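Local coordinates for protein type I site-specific restriction-modification system, R (Restriction) subunit (Vibrio vulnificus, PDB 3H1T) that probably serves as the ATP-dependent DNA-translocating and DNA-cleaving R subunit of a type I restriction enzyme, here as an N-terminal fragment with two helicase-like domains, at residues L509-L523 with Q535-K549. Numbering follows the deposited sequence.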
loop_
_atom_site.group_PDB
_atom_site.type_symbol
_atom_site.label_atom_id
_atom_site.label_comp_id
_atom_site.label_asym_id
_atom_site.label_seq_id
_atom_site.Cartn_x
_atom_site.Cartn_y
_atom_site.Cartn_z
ATOM N N LEU A 509 6.442 -5.464 -17.317
ATOM C CA LEU A 509 5.398 -4.673 -16.682
ATOM C C LEU A 509 4.835 -5.248 -15.394
ATOM O O LEU A 509 3.859 -4.730 -14.865
ATOM C CB LEU A 509 4.262 -4.393 -17.664
ATOM C CG LEU A 509 4.673 -3.695 -18.973
ATOM C CD1 LEU A 509 3.437 -3.182 -19.691
ATOM C CD2 LEU A 509 5.628 -2.537 -18.684
ATOM N N THR A 510 5.438 -6.306 -14.872
ATOM C CA THR A 510 4.941 -6.838 -13.619
ATOM C C THR A 510 5.095 -5.713 -12.588
ATOM O O THR A 510 4.189 -5.472 -11.795
ATOM C CB THR A 510 5.709 -8.110 -13.189
ATOM O OG1 THR A 510 7.115 -7.914 -13.363
ATOM C CG2 THR A 510 5.248 -9.309 -14.013
ATOM N N THR A 511 6.244 -5.031 -12.603
ATOM C CA THR A 511 6.489 -3.897 -11.700
ATOM C C THR A 511 6.851 -2.686 -12.559
ATOM O O THR A 511 7.261 -1.652 -12.042
ATOM C CB THR A 511 7.678 -4.104 -10.735
ATOM O OG1 THR A 511 8.903 -4.134 -11.479
ATOM C CG2 THR A 511 7.519 -5.374 -9.950
ATOM N N GLY A 512 6.694 -2.827 -13.870
ATOM C CA GLY A 512 7.023 -1.753 -14.781
ATOM C C GLY A 512 5.971 -0.674 -15.005
ATOM O O GLY A 512 6.329 0.474 -15.276
ATOM N N VAL A 513 4.690 -1.008 -14.885
ATOM C CA VAL A 513 3.613 -0.052 -15.130
ATOM C C VAL A 513 2.994 0.657 -13.946
ATOM O O VAL A 513 2.734 0.066 -12.904
ATOM C CB VAL A 513 2.409 -0.706 -15.838
ATOM C CG1 VAL A 513 2.034 0.115 -17.055
ATOM C CG2 VAL A 513 2.712 -2.153 -16.188
ATOM N N ASP A 514 2.734 1.943 -14.125
ATOM C CA ASP A 514 2.049 2.738 -13.128
ATOM C C ASP A 514 0.986 3.438 -13.940
ATOM O O ASP A 514 1.177 4.568 -14.374
ATOM C CB ASP A 514 2.946 3.771 -12.451
ATOM C CG ASP A 514 2.176 4.605 -11.422
ATOM O OD1 ASP A 514 1.307 4.035 -10.724
ATOM O OD2 ASP A 514 2.431 5.824 -11.310
ATOM N N ALA A 515 -0.131 2.753 -14.160
ATOM C CA ALA A 515 -1.226 3.306 -14.940
ATOM C C ALA A 515 -2.525 3.163 -14.157
ATOM O O ALA A 515 -3.158 2.106 -14.179
ATOM C CB ALA A 515 -1.332 2.572 -16.248
ATOM N N PRO A 516 -2.937 4.224 -13.445
ATOM C CA PRO A 516 -4.172 4.165 -12.659
ATOM C C PRO A 516 -5.484 3.846 -13.401
ATOM O O PRO A 516 -6.350 3.179 -12.849
ATOM C CB PRO A 516 -4.197 5.531 -11.964
ATOM C CG PRO A 516 -3.431 6.414 -12.914
ATOM C CD PRO A 516 -2.263 5.517 -13.248
ATOM N N THR A 517 -5.646 4.303 -14.637
ATOM C CA THR A 517 -6.875 3.998 -15.354
ATOM C C THR A 517 -6.901 2.600 -15.979
ATOM O O THR A 517 -7.760 2.311 -16.816
ATOM C CB THR A 517 -7.157 5.021 -16.453
ATOM O OG1 THR A 517 -5.964 5.235 -17.211
ATOM C CG2 THR A 517 -7.615 6.330 -15.854
ATOM N N CYS A 518 -5.963 1.739 -15.595
ATOM C CA CYS A 518 -5.955 0.375 -16.115
ATOM C C CYS A 518 -7.209 -0.314 -15.562
ATOM O O CYS A 518 -7.403 -0.396 -14.343
ATOM C CB CYS A 518 -4.693 -0.372 -15.662
ATOM S SG CYS A 518 -4.590 -2.076 -16.273
ATOM N N LYS A 519 -8.042 -0.825 -16.465
ATOM C CA LYS A 519 -9.291 -1.454 -16.076
ATOM C C LYS A 519 -9.354 -2.970 -16.242
ATOM O O LYS A 519 -10.229 -3.609 -15.665
ATOM C CB LYS A 519 -10.452 -0.799 -16.835
ATOM C CG LYS A 519 -10.636 0.689 -16.526
ATOM C CD LYS A 519 -11.820 1.271 -17.299
ATOM C CE LYS A 519 -12.255 2.631 -16.765
ATOM N NZ LYS A 519 -13.714 2.853 -17.016
ATOM N N ASN A 520 -8.449 -3.541 -17.036
ATOM C CA ASN A 520 -8.410 -4.994 -17.244
ATOM C C ASN A 520 -7.001 -5.526 -17.067
ATOM O O ASN A 520 -6.066 -5.021 -17.667
ATOM C CB ASN A 520 -8.864 -5.404 -18.659
ATOM C CG ASN A 520 -10.305 -5.055 -18.957
ATOM O OD1 ASN A 520 -11.192 -5.220 -18.120
ATOM N ND2 ASN A 520 -10.548 -4.600 -20.180
ATOM N N VAL A 521 -6.853 -6.552 -16.245
ATOM C CA VAL A 521 -5.558 -7.176 -16.023
ATOM C C VAL A 521 -5.719 -8.597 -16.551
ATOM O O VAL A 521 -6.499 -9.382 -16.011
ATOM C CB VAL A 521 -5.186 -7.181 -14.516
ATOM C CG1 VAL A 521 -3.993 -8.106 -14.276
ATOM C CG2 VAL A 521 -4.822 -5.763 -14.052
ATOM N N VAL A 522 -4.985 -8.931 -17.606
ATOM C CA VAL A 522 -5.112 -10.240 -18.237
ATOM C C VAL A 522 -3.955 -11.240 -18.084
ATOM O O VAL A 522 -2.803 -10.935 -18.395
ATOM C CB VAL A 522 -5.404 -10.045 -19.743
ATOM C CG1 VAL A 522 -5.764 -11.367 -20.386
ATOM C CG2 VAL A 522 -6.542 -9.034 -19.919
ATOM N N LEU A 523 -4.282 -12.448 -17.646
ATOM C CA LEU A 523 -3.290 -13.503 -17.431
ATOM C C LEU A 523 -3.187 -14.547 -18.557
ATOM O O LEU A 523 -4.110 -15.329 -18.782
ATOM C CB LEU A 523 -3.601 -14.230 -16.119
ATOM C CG LEU A 523 -3.507 -13.466 -14.805
ATOM C CD1 LEU A 523 -3.909 -14.382 -13.656
ATOM C CD2 LEU A 523 -2.088 -12.983 -14.605
ATOM N N GLN A 535 1.996 -8.725 -7.886
ATOM C CA GLN A 535 2.501 -7.582 -8.628
ATOM C C GLN A 535 1.620 -7.405 -9.858
ATOM O O GLN A 535 1.286 -6.283 -10.245
ATOM C CB GLN A 535 3.948 -7.812 -9.067
ATOM C CG GLN A 535 4.984 -7.630 -7.972
ATOM C CD GLN A 535 6.382 -7.983 -8.445
ATOM O OE1 GLN A 535 7.342 -7.964 -7.673
ATOM N NE2 GLN A 535 6.506 -8.304 -9.727
ATOM N N ILE A 536 1.239 -8.522 -10.469
ATOM C CA ILE A 536 0.402 -8.484 -11.650
ATOM C C ILE A 536 -0.944 -7.895 -11.267
ATOM O O ILE A 536 -1.391 -6.908 -11.865
ATOM C CB ILE A 536 0.249 -9.894 -12.265
ATOM C CG1 ILE A 536 1.565 -10.297 -12.946
ATOM C CG2 ILE A 536 -0.876 -9.919 -13.275
ATOM C CD1 ILE A 536 1.604 -11.727 -13.432
ATOM N N VAL A 537 -1.563 -8.470 -10.239
ATOM C CA VAL A 537 -2.861 -7.993 -9.762
ATOM C C VAL A 537 -2.818 -6.523 -9.310
ATOM O O VAL A 537 -3.802 -5.793 -9.433
ATOM C CB VAL A 537 -3.373 -8.903 -8.605
ATOM C CG1 VAL A 537 -4.650 -8.354 -8.008
ATOM C CG2 VAL A 537 -3.635 -10.297 -9.141
ATOM N N GLY A 538 -1.661 -6.089 -8.813
ATOM C CA GLY A 538 -1.506 -4.719 -8.372
ATOM C C GLY A 538 -1.408 -3.717 -9.509
ATOM O O GLY A 538 -1.235 -2.518 -9.273
ATOM N N ARG A 539 -1.497 -4.189 -10.745
ATOM C CA ARG A 539 -1.432 -3.277 -11.873
ATOM C C ARG A 539 -2.746 -2.528 -11.984
ATOM O O ARG A 539 -2.811 -1.429 -12.549
ATOM C CB ARG A 539 -1.194 -4.020 -13.191
ATOM C CG ARG A 539 0.212 -4.555 -13.393
ATOM C CD ARG A 539 1.248 -3.540 -12.949
ATOM N NE ARG A 539 1.722 -3.843 -11.601
ATOM C CZ ARG A 539 2.441 -3.016 -10.849
ATOM N NH1 ARG A 539 2.777 -1.819 -11.302
ATOM N NH2 ARG A 539 2.827 -3.391 -9.637
ATOM N N GLY A 540 -3.802 -3.128 -11.450
ATOM C CA GLY A 540 -5.100 -2.493 -11.541
ATOM C C GLY A 540 -5.763 -2.005 -10.272
ATOM O O GLY A 540 -6.857 -1.463 -10.351
ATOM N N THR A 541 -5.120 -2.161 -9.117
ATOM C CA THR A 541 -5.726 -1.750 -7.850
ATOM C C THR A 541 -5.739 -0.259 -7.549
ATOM O O THR A 541 -6.325 0.168 -6.559
ATOM C CB THR A 541 -5.051 -2.435 -6.648
ATOM O OG1 THR A 541 -3.663 -2.077 -6.630
ATOM C CG2 THR A 541 -5.190 -3.961 -6.737
ATOM N N ARG A 542 -5.081 0.535 -8.382
ATOM C CA ARG A 542 -5.035 1.975 -8.172
ATOM C C ARG A 542 -6.390 2.630 -8.504
ATOM O O ARG A 542 -7.037 2.269 -9.488
ATOM C CB ARG A 542 -3.926 2.557 -9.049
ATOM C CG ARG A 542 -3.405 3.901 -8.605
ATOM C CD ARG A 542 -2.170 3.746 -7.738
ATOM N NE ARG A 542 -1.200 4.814 -7.972
ATOM C CZ ARG A 542 -1.418 6.096 -7.696
ATOM N NH1 ARG A 542 -2.577 6.482 -7.173
ATOM N NH2 ARG A 542 -0.476 6.997 -7.944
ATOM N N LEU A 543 -6.827 3.582 -7.679
ATOM C CA LEU A 543 -8.099 4.273 -7.901
ATOM C C LEU A 543 -7.958 5.619 -8.616
ATOM O O LEU A 543 -6.982 6.352 -8.429
ATOM C CB LEU A 543 -8.836 4.495 -6.578
ATOM C CG LEU A 543 -9.630 3.380 -5.894
ATOM C CD1 LEU A 543 -10.030 3.840 -4.506
ATOM C CD2 LEU A 543 -10.864 3.038 -6.711
ATOM N N ARG A 544 -8.956 5.928 -9.439
ATOM C CA ARG A 544 -8.996 7.167 -10.206
ATOM C C ARG A 544 -10.447 7.480 -10.546
ATOM O O ARG A 544 -10.842 7.538 -11.717
ATOM C CB ARG A 544 -8.185 7.036 -11.493
ATOM C CG ARG A 544 -6.911 7.857 -11.505
ATOM C CD ARG A 544 -7.183 9.316 -11.151
ATOM N NE ARG A 544 -5.951 10.100 -11.073
ATOM C CZ ARG A 544 -5.893 11.387 -10.737
ATOM N NH1 ARG A 544 -7.002 12.050 -10.440
ATOM N NH2 ARG A 544 -4.723 12.015 -10.702
ATOM N N GLU A 545 -11.237 7.649 -9.493
ATOM C CA GLU A 545 -12.660 7.967 -9.573
ATOM C C GLU A 545 -12.776 9.142 -10.514
ATOM O O GLU A 545 -13.761 9.306 -11.243
ATOM C CB GLU A 545 -13.114 8.350 -8.176
ATOM C CG GLU A 545 -14.518 8.865 -8.001
ATOM C CD GLU A 545 -14.893 8.936 -6.525
ATOM O OE1 GLU A 545 -14.046 9.370 -5.717
ATOM O OE2 GLU A 545 -16.032 8.564 -6.174
ATOM N N ASP A 546 -11.735 9.962 -10.462
ATOM C CA ASP A 546 -11.576 11.167 -11.260
ATOM C C ASP A 546 -11.852 10.842 -12.733
ATOM O O ASP A 546 -12.636 11.516 -13.402
ATOM C CB ASP A 546 -10.135 11.654 -11.059
ATOM C CG ASP A 546 -9.938 13.094 -11.442
ATOM O OD1 ASP A 546 -10.883 13.890 -11.283
ATOM O OD2 ASP A 546 -8.821 13.438 -11.878
ATOM N N TYR A 547 -11.204 9.785 -13.210
ATOM C CA TYR A 547 -11.309 9.323 -14.587
ATOM C C TYR A 547 -12.132 8.041 -14.754
ATOM O O TYR A 547 -11.796 7.188 -15.571
ATOM C CB TYR A 547 -9.897 9.123 -15.134
ATOM C CG TYR A 547 -9.248 10.438 -15.487
ATOM C CD1 TYR A 547 -9.481 11.025 -16.728
ATOM C CD2 TYR A 547 -8.493 11.151 -14.553
ATOM C CE1 TYR A 547 -8.992 12.286 -17.032
ATOM C CE2 TYR A 547 -7.999 12.422 -14.850
ATOM C CZ TYR A 547 -8.260 12.981 -16.092
ATOM O OH TYR A 547 -7.825 14.254 -16.381
ATOM N N GLY A 548 -13.200 7.904 -13.974
ATOM C CA GLY A 548 -14.041 6.723 -14.075
ATOM C C GLY A 548 -13.410 5.412 -13.641
ATOM O O GLY A 548 -13.929 4.335 -13.952
ATOM N N LYS A 549 -12.299 5.480 -12.916
ATOM C CA LYS A 549 -11.637 4.264 -12.464
ATOM C C LYS A 549 -11.990 3.949 -11.013
ATOM O O LYS A 549 -11.450 4.566 -10.092
ATOM C CB LYS A 549 -10.122 4.410 -12.620
ATOM C CG LYS A 549 -9.321 3.305 -11.951
ATOM C CD LYS A 549 -9.755 1.941 -12.452
ATOM C CE LYS A 549 -9.028 0.825 -11.726
ATOM N NZ LYS A 549 -7.553 0.921 -11.907
HETATM O O HOH W 1 -4.291 0.646 -11.594
HETATM O O HOH W 2 -0.667 0.200 -13.087
#
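Lys549 reaches Pro516 and Cys518 because CG stands anti to its backbone N (chi1 170°) and the chain then bends at chi2 and chi4, bringing NZ among four carbonyl oxygens that share its three N-H. Across the contact these are Pro516 O at 2.7 Å and Cys518 O at 2.8 Å; within its own segment they are Arg542 O, with NZ in its carbonyl plane, and Gly540 O, the least well directed. The ammonium thus ties the turn 515-518 to the loop after helix 530-537. Arg539, bent at chi2 and chi3, folds back to the last turn of that helix: its NE gives a nearly straight bond (169°) to Gln535 O at 2.8 Å, in the guanidinium plane, which helps to set its orientation. Thr510 O and Thr511 CA cover one face of that plane, while Val513 O lies at its edge, near NH1. A water bridges Arg539 O and Ala515 N. Farther along, Pro516 CB packs on Arg544 CG at 3.6 Å. On the apolar side, Ile536 CG2 meets Val521 CG1 (3.7 Å) and Leu523 CD2 (3.6 Å). The contact joins elements of a beta-alpha-beta unit in the C-terminal RecA-like helicase domain, where strand 518-524 runs between parallel strands 441-446 and 552-556, with helix 482-493 against Val513 and Ala515.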